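Local coordinates for alpha-1,2-Mannosidase (Trichoderma reesei, PDB 1HCU), which probably trims alpha-1,2-linked mannose residues from high-mannose N-glycans with the help of a calcium ion, as other family 47 glycosyl hydrolases do, at residues A[146-158]-A[223-235]. Residues are numbered along the deposited sequence; the frame is centred on the assembly and turned at random.
With NAG (2-acetamido-2-deoxy-beta-D-glucopyranose), chain E.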
loop_
_atom_site.group_PDB
_atom_site.type_symbol
_atom_site.label_atom_id
_atom_site.label_comp_id
_atom_site.label_asym_id
_atom_site.label_seq_id
_atom_site.Cartn_x
_atom_site.Cartn_y
_atom_site.Cartn_z
ATOM N N VAL A 146 -16.805 -16.220 -1.495
ATOM C CA VAL A 146 -17.362 -17.067 -0.432
ATOM C C VAL A 146 -17.085 -16.418 0.932
ATOM O O VAL A 146 -17.733 -16.729 1.934
ATOM C CB VAL A 146 -16.760 -18.519 -0.467
ATOM C CG1 VAL A 146 -15.331 -18.539 0.090
ATOM C CG2 VAL A 146 -17.659 -19.474 0.301
ATOM N N ALA A 147 -16.125 -15.500 0.946
ATOM C CA ALA A 147 -15.742 -14.773 2.147
ATOM C C ALA A 147 -16.904 -13.950 2.708
ATOM O O ALA A 147 -16.987 -13.717 3.919
ATOM C CB ALA A 147 -14.568 -13.850 1.832
ATOM N N PHE A 148 -17.795 -13.505 1.825
ATOM C CA PHE A 148 -18.933 -12.703 2.242
ATOM C C PHE A 148 -20.157 -13.493 2.670
ATOM O O PHE A 148 -21.209 -12.898 2.924
ATOM C CB PHE A 148 -19.348 -11.742 1.132
ATOM C CG PHE A 148 -18.251 -10.828 0.683
ATOM C CD1 PHE A 148 -17.392 -11.202 -0.346
ATOM C CD2 PHE A 148 -18.067 -9.595 1.298
ATOM C CE1 PHE A 148 -16.373 -10.362 -0.755
ATOM C CE2 PHE A 148 -17.048 -8.747 0.895
ATOM C CZ PHE A 148 -16.199 -9.133 -0.136
ATOM N N THR A 149 -20.035 -14.817 2.754
ATOM C CA THR A 149 -21.174 -15.647 3.151
ATOM C C THR A 149 -21.323 -15.753 4.668
ATOM O O THR A 149 -21.659 -16.814 5.203
ATOM C CB THR A 149 -21.098 -17.088 2.551
ATOM O OG1 THR A 149 -19.870 -17.720 2.934
ATOM C CG2 THR A 149 -21.219 -17.048 1.036
ATOM N N THR A 150 -21.056 -14.651 5.361
ATOM C CA THR A 150 -21.193 -14.610 6.810
ATOM C C THR A 150 -22.608 -14.101 7.097
ATOM O O THR A 150 -23.254 -13.538 6.225
ATOM C CB THR A 150 -20.198 -13.626 7.438
ATOM O OG1 THR A 150 -20.402 -12.325 6.871
ATOM C CG2 THR A 150 -18.765 -14.075 7.184
ATOM N N PRO A 151 -23.095 -14.285 8.333
ATOM C CA PRO A 151 -24.441 -13.835 8.711
ATOM C C PRO A 151 -24.673 -12.338 8.490
ATOM O O PRO A 151 -25.771 -11.929 8.104
ATOM C CB PRO A 151 -24.530 -14.223 10.192
ATOM C CG PRO A 151 -23.661 -15.433 10.273
ATOM C CD PRO A 151 -22.461 -15.029 9.438
ATOM N N SER A 152 -23.640 -11.530 8.725
ATOM C CA SER A 152 -23.746 -10.073 8.564
ATOM C C SER A 152 -23.357 -9.573 7.174
ATOM O O SER A 152 -23.838 -8.538 6.715
ATOM C CB SER A 152 -22.844 -9.357 9.573
ATOM O OG SER A 152 -21.479 -9.588 9.271
ATOM N N GLY A 153 -22.471 -10.304 6.517
ATOM C CA GLY A 153 -22.011 -9.879 5.216
ATOM C C GLY A 153 -20.585 -9.377 5.356
ATOM O O GLY A 153 -19.910 -9.137 4.354
ATOM N N VAL A 154 -20.125 -9.202 6.596
ATOM C CA VAL A 154 -18.755 -8.759 6.840
ATOM C C VAL A 154 -17.904 -9.933 6.387
ATOM O O VAL A 154 -18.068 -11.059 6.875
ATOM C CB VAL A 154 -18.472 -8.481 8.348
ATOM C CG1 VAL A 154 -16.988 -8.167 8.562
ATOM C CG2 VAL A 154 -19.325 -7.327 8.838
ATOM N N PRO A 155 -16.980 -9.693 5.449
ATOM C CA PRO A 155 -16.111 -10.754 4.932
ATOM C C PRO A 155 -15.273 -11.490 5.972
ATOM O O PRO A 155 -14.800 -10.901 6.943
ATOM C CB PRO A 155 -15.239 -10.018 3.917
ATOM C CG PRO A 155 -15.114 -8.663 4.543
ATOM C CD PRO A 155 -16.538 -8.379 4.958
ATOM N N ASP A 156 -15.111 -12.789 5.752
ATOM C CA ASP A 156 -14.293 -13.646 6.596
ATOM C C ASP A 156 -12.917 -13.390 5.977
ATOM O O ASP A 156 -12.785 -13.407 4.761
ATOM C CB ASP A 156 -14.717 -15.101 6.388
ATOM C CG ASP A 156 -13.946 -16.078 7.250
ATOM O OD1 ASP A 156 -14.607 -16.931 7.882
ATOM O OD2 ASP A 156 -12.695 -16.011 7.286
ATOM N N PRO A 157 -11.886 -13.139 6.801
ATOM C CA PRO A 157 -10.517 -12.868 6.337
ATOM C C PRO A 157 -9.799 -13.995 5.586
ATOM O O PRO A 157 -8.893 -13.740 4.786
ATOM C CB PRO A 157 -9.791 -12.496 7.626
ATOM C CG PRO A 157 -10.459 -13.369 8.642
ATOM C CD PRO A 157 -11.933 -13.224 8.274
ATOM N N THR A 158 -10.200 -15.233 5.839
ATOM C CA THR A 158 -9.562 -16.377 5.202
ATOM C C THR A 158 -10.548 -17.338 4.534
ATOM O O THR A 158 -11.617 -17.627 5.079
ATOM C CB THR A 158 -8.740 -17.181 6.241
ATOM O OG1 THR A 158 -7.808 -16.308 6.891
ATOM C CG2 THR A 158 -7.977 -18.316 5.570
ATOM N N GLY A 223 -13.073 1.553 15.648
ATOM C CA GLY A 223 -12.331 0.467 16.272
ATOM C C GLY A 223 -11.617 -0.368 15.221
ATOM O O GLY A 223 -11.757 -0.112 14.027
ATOM N N THR A 224 -10.875 -1.380 15.663
ATOM C CA THR A 224 -10.099 -2.231 14.772
ATOM C C THR A 224 -10.760 -3.543 14.337
ATOM O O THR A 224 -10.652 -3.940 13.178
ATOM C CB THR A 224 -8.729 -2.568 15.416
ATOM O OG1 THR A 224 -8.025 -1.358 15.713
ATOM C CG2 THR A 224 -7.878 -3.415 14.479
ATOM N N PHE A 225 -11.435 -4.217 15.261
ATOM C CA PHE A 225 -12.068 -5.497 14.942
ATOM C C PHE A 225 -13.589 -5.471 14.897
ATOM O O PHE A 225 -14.246 -4.915 15.779
ATOM C CB PHE A 225 -11.588 -6.560 15.926
ATOM C CG PHE A 225 -10.088 -6.619 16.055
ATOM C CD1 PHE A 225 -9.449 -6.087 17.175
ATOM C CD2 PHE A 225 -9.314 -7.196 15.050
ATOM C CE1 PHE A 225 -8.063 -6.132 17.294
ATOM C CE2 PHE A 225 -7.926 -7.245 15.158
ATOM C CZ PHE A 225 -7.300 -6.713 16.283
ATOM N N VAL A 226 -14.128 -6.082 13.843
ATOM C CA VAL A 226 -15.566 -6.146 13.609
ATOM C C VAL A 226 -16.068 -7.591 13.559
ATOM O O VAL A 226 -15.475 -8.452 12.910
ATOM C CB VAL A 226 -15.942 -5.435 12.285
ATOM C CG1 VAL A 226 -17.441 -5.549 12.036
ATOM C CG2 VAL A 226 -15.538 -3.988 12.345
ATOM N N SER A 227 -17.164 -7.834 14.266
ATOM C CA SER A 227 -17.795 -9.147 14.350
ATOM C C SER A 227 -18.355 -9.581 12.994
ATOM O O SER A 227 -19.030 -8.800 12.319
ATOM C CB SER A 227 -18.927 -9.083 15.381
ATOM O OG SER A 227 -19.750 -10.231 15.315
ATOM N N THR A 228 -18.084 -10.821 12.597
ATOM C CA THR A 228 -18.588 -11.317 11.321
ATOM C C THR A 228 -20.049 -11.762 11.425
ATOM O O THR A 228 -20.756 -11.826 10.419
ATOM C CB THR A 228 -17.741 -12.493 10.795
ATOM O OG1 THR A 228 -17.782 -13.577 11.731
ATOM C CG2 THR A 228 -16.295 -12.048 10.601
ATOM N N SER A 229 -20.499 -12.052 12.645
ATOM C CA SER A 229 -21.875 -12.478 12.873
ATOM C C SER A 229 -22.872 -11.317 12.895
ATOM O O SER A 229 -23.991 -11.468 12.418
ATOM C CB SER A 229 -21.987 -13.280 14.182
ATOM O OG SER A 229 -21.676 -12.493 15.322
ATOM N N ASN A 230 -22.486 -10.166 13.444
ATOM C CA ASN A 230 -23.417 -9.031 13.487
ATOM C C ASN A 230 -22.832 -7.677 13.083
ATOM O O ASN A 230 -23.495 -6.644 13.212
ATOM C CB ASN A 230 -24.054 -8.912 14.874
ATOM C CG ASN A 230 -23.031 -8.854 15.980
ATOM O OD1 ASN A 230 -22.037 -8.135 15.886
ATOM N ND2 ASN A 230 -23.281 -9.610 17.045
ATOM N N GLY A 231 -21.593 -7.690 12.602
ATOM C CA GLY A 231 -20.939 -6.472 12.163
ATOM C C GLY A 231 -20.804 -5.354 13.180
ATOM O O GLY A 231 -20.782 -4.185 12.811
ATOM N N THR A 232 -20.706 -5.688 14.457
ATOM C CA THR A 232 -20.573 -4.650 15.474
ATOM C C THR A 232 -19.137 -4.553 15.964
ATOM O O THR A 232 -18.405 -5.538 15.950
ATOM C CB THR A 232 -21.486 -4.935 16.683
ATOM O OG1 THR A 232 -21.036 -6.118 17.352
ATOM C CG2 THR A 232 -22.928 -5.132 16.223
ATOM N N PHE A 233 -18.724 -3.362 16.381
ATOM C CA PHE A 233 -17.361 -3.184 16.881
ATOM C C PHE A 233 -17.272 -3.630 18.328
ATOM O O PHE A 233 -18.245 -3.551 19.077
ATOM C CB PHE A 233 -16.920 -1.722 16.782
ATOM C CG PHE A 233 -16.709 -1.245 15.377
ATOM C CD1 PHE A 233 -17.789 -1.061 14.521
ATOM C CD2 PHE A 233 -15.426 -0.983 14.907
ATOM C CE1 PHE A 233 -17.599 -0.622 13.217
ATOM C CE2 PHE A 233 -15.224 -0.542 13.601
ATOM C CZ PHE A 233 -16.312 -0.360 12.752
ATOM N N GLN A 234 -16.088 -4.087 18.718
ATOM C CA GLN A 234 -15.854 -4.564 20.076
ATOM C C GLN A 234 -14.713 -3.832 20.782
ATOM O O GLN A 234 -14.338 -4.192 21.904
ATOM C CB GLN A 234 -15.529 -6.045 20.031
ATOM C CG GLN A 234 -14.496 -6.357 18.986
ATOM C CD GLN A 234 -13.846 -7.680 19.225
ATOM O OE1 GLN A 234 -14.520 -8.712 19.310
ATOM N NE2 GLN A 234 -12.521 -7.671 19.347
ATOM N N ASP A 235 -14.155 -2.820 20.120
ATOM C CA ASP A 235 -13.058 -2.047 20.694
ATOM C C ASP A 235 -13.043 -0.621 20.140
ATOM O O ASP A 235 -13.716 -0.320 19.151
ATOM C CB ASP A 235 -11.727 -2.733 20.391
ATOM C CG ASP A 235 -11.408 -2.751 18.906
ATOM O OD1 ASP A 235 -11.038 -1.689 18.365
ATOM O OD2 ASP A 235 -11.542 -3.828 18.282
HETATM C C1 NAG E . -22.299 -9.712 18.107
HETATM C C2 NAG E . -22.984 -9.685 19.479
HETATM C C3 NAG E . -21.926 -9.817 20.582
HETATM C C4 NAG E . -21.009 -11.021 20.340
HETATM C C5 NAG E . -20.441 -10.966 18.916
HETATM C C6 NAG E . -19.609 -12.181 18.574
HETATM C C7 NAG E . -25.003 -8.378 19.700
HETATM C C8 NAG E . -25.614 -7.588 20.846
HETATM N N2 NAG E . -23.677 -8.418 19.631
HETATM O O3 NAG E . -22.566 -9.947 21.845
HETATM O O4 NAG E . -19.936 -11.007 21.275
HETATM O O5 NAG E . -21.515 -10.901 17.959
HETATM O O6 NAG E . -18.659 -11.887 17.561
HETATM O O7 NAG E . -25.733 -8.949 18.889
#
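Ser-152 meets the backbone carbonyl of Thr-228, and the pair illustrates how a small hydroxyl can join two loops. Ser-152 OG donates to Thr-228 O at 2.6 Å, arriving from above the carbonyl plane, 56° out of it, and the backbone N of Ser-152 adds a weak bond to the same oxygen. A chi1 of 68° sets OG between its own N and carbonyl carbon, where it also accepts from Val-154 N at 3.0 Å in an ST turn. One hydroxyl thus shapes its own loop and grips the other.

Thr-150 approaches the same carbonyl with CB, 3.5 Å from Thr-228 O, and its side chain crosses that of Thr-228 at about a right angle, CG2 of Thr-150 lying 4.1 Å from Thr-228 CB. The Thr-228 hydroxyl is hydrogen-bonded to Ala-170 O. Val-154 CG2, anti to its carbonyl carbon, packs against Gly-231 CA at 3.8 Å and Val-226 CG1 at 4.1 Å; both valines also touch Ile-178 of helix 175-178.

On the far side of 223-235, Asn-230 carries the N-linked sugar on ND2, while Ser-227 OG lies 3.0 Å from NAG O6 in a hydrogen bond. Asn-230 OD1 accepts hydrogen bonds from both N and OG1 of Thr-232, and the two bonds help to fix the rotation of the amide. The glycosylated turn, an Asx turn at Asn-230 following strand 225-227, is backed, through Ser-152 and Val-154, by an ST-turn loop that follows helix 127-144 of the family 47 fold.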